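Local atomic coordinates of centrosome-associated zinc finger protein Cp190 (Drosophila melanogaster, PDB entry 6ER1), a protein that organises chromatin domains and insulator boundaries, recruited by insulator DNA-binding proteins, and homodimerises through the BTB domain to which this chain corresponds. Residues 118-121 with 122-125. Residues are numbered along the deposited sequence; the frame is centred on the assembly and turned at random.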
loop_
_atom_site.group_PDB
_atom_site.type_symbol
_atom_site.label_atom_id
_atom_site.label_comp_id
_atom_site.label_asym_id
_atom_site.label_seq_id
_atom_site.Cartn_x
_atom_site.Cartn_y
_atom_site.Cartn_z
ATOM N N THR A 118 14.664 -11.130 2.393
ATOM C CA THR A 118 15.540 -10.868 3.479
ATOM C C THR A 118 14.853 -10.629 4.816
ATOM O O THR A 118 15.315 -11.131 5.870
ATOM C CB THR A 118 16.421 -9.621 3.108
ATOM O OG1 THR A 118 17.046 -9.902 1.845
ATOM C CG2 THR A 118 17.477 -9.348 4.152
ATOM N N VAL A 119 13.773 -9.846 4.800
ATOM C CA VAL A 119 13.129 -9.513 6.059
ATOM C C VAL A 119 12.565 -10.793 6.751
ATOM O O VAL A 119 12.576 -10.877 7.952
ATOM C CB VAL A 119 12.059 -8.423 5.916
ATOM C CG1 VAL A 119 10.905 -8.839 5.056
ATOM C CG2 VAL A 119 11.627 -7.828 7.250
ATOM N N LEU A 120 12.094 -11.716 5.946
ATOM C CA LEU A 120 11.539 -12.988 6.515
ATOM C C LEU A 120 12.685 -13.926 6.935
ATOM O O LEU A 120 12.584 -14.615 7.969
ATOM C CB LEU A 120 10.616 -13.627 5.483
ATOM C CG LEU A 120 10.003 -14.968 5.933
ATOM C CD1 LEU A 120 9.279 -14.768 7.251
ATOM C CD2 LEU A 120 9.096 -15.391 4.798
ATOM N N LEU A 121 13.749 -13.973 6.133
ATOM C CA LEU A 121 14.964 -14.723 6.548
ATOM C C LEU A 121 15.461 -14.291 7.915
ATOM O O LEU A 121 15.757 -15.128 8.782
ATOM C CB LEU A 121 16.091 -14.539 5.515
ATOM C CG LEU A 121 15.794 -15.225 4.190
ATOM C CD1 LEU A 121 16.663 -14.778 3.021
ATOM C CD2 LEU A 121 15.875 -16.724 4.344
ATOM N N LYS A 122 15.591 -12.986 8.105
ATOM C CA LYS A 122 16.049 -12.467 9.370
ATOM C C LYS A 122 15.112 -12.881 10.511
ATOM O O LYS A 122 15.557 -13.261 11.597
ATOM C CB LYS A 122 16.193 -10.933 9.258
ATOM C CG LYS A 122 17.377 -10.555 8.409
ATOM C CD LYS A 122 17.636 -9.058 8.446
ATOM C CE LYS A 122 18.775 -8.657 7.524
ATOM N NZ LYS A 122 18.720 -7.199 7.245
ATOM N N LEU A 123 13.812 -12.810 10.269
ATOM C CA LEU A 123 12.854 -13.221 11.295
ATOM C C LEU A 123 12.992 -14.729 11.649
ATOM O O LEU A 123 13.026 -15.091 12.830
ATOM C CB LEU A 123 11.454 -12.882 10.828
ATOM C CG LEU A 123 10.333 -13.299 11.790
ATOM C CD1 LEU A 123 10.497 -12.664 13.163
ATOM C CD2 LEU A 123 8.987 -12.991 11.195
ATOM N N LEU A 124 13.097 -15.561 10.622
ATOM C CA LEU A 124 13.121 -17.036 10.844
ATOM C C LEU A 124 14.405 -17.437 11.498
ATOM O O LEU A 124 14.453 -18.449 12.203
ATOM C CB LEU A 124 12.958 -17.716 9.516
ATOM C CG LEU A 124 11.531 -17.722 8.968
ATOM C CD1 LEU A 124 11.580 -18.207 7.537
ATOM C CD2 LEU A 124 10.577 -18.562 9.788
ATOM N N GLU A 125 15.449 -16.618 11.335
ATOM C CA GLU A 125 16.765 -16.902 11.889
ATOM C C GLU A 125 17.045 -16.122 13.180
ATOM O O GLU A 125 18.155 -16.205 13.689
ATOM C CB GLU A 125 17.822 -16.562 10.827
ATOM C CG GLU A 125 17.742 -17.437 9.586
ATOM C CD GLU A 125 18.590 -16.989 8.405
ATOM O OE1 GLU A 125 19.278 -15.945 8.453
ATOM O OE2 GLU A 125 18.550 -17.707 7.388
#
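Leu120 and Leu124, one turn apart on the short helix 118-124, meet on its buried side, their side chains slanting across each other with Leu120 CG 3.9 Å from Leu124 CD1. Leu120 sends CG anti to its own N (chi1 179°), which turns CG forward along the helix, toward Leu124; a looser methyl contact, 4.3 Å from Leu120 CD1 to Leu123 CD2, widens the patch. On another side Lys122 runs back beside Thr118, the two side chains pointing the same way. Lys122 CG stands beside its own backbone N, and the extended chain beyond it takes Lys122 CE to 3.7 Å from Thr118 CG2. Glu125 likewise lies alongside Leu121, with Glu125 CG 3.1 Å from Leu121 O; Glu125 OE2 to Leu121 CD2, 4.2 Å, is marginal.

The backbone evidence is of an alpha helix coming to its end. Lys122 N to Thr118 O is short and nearly straight (2.9 Å, 169° at the hydrogen). Glu125 N to Leu121 O, at 3.0 Å, is bent to 135°, and Glu125 is the first residue to leave helical torsions.

Within this BTB domain, Leu120 packs on Ile89 and Phe92 of helix 83-95 and, with Leu124, on Leu98 of strand 97-101. Leu121 faces helix 105-115, whose Tyr105 OH is hydrogen-bonded to Leu124 O, while Val119 touches Trp17 of the second subunit, placing this helix beside the dimer partner.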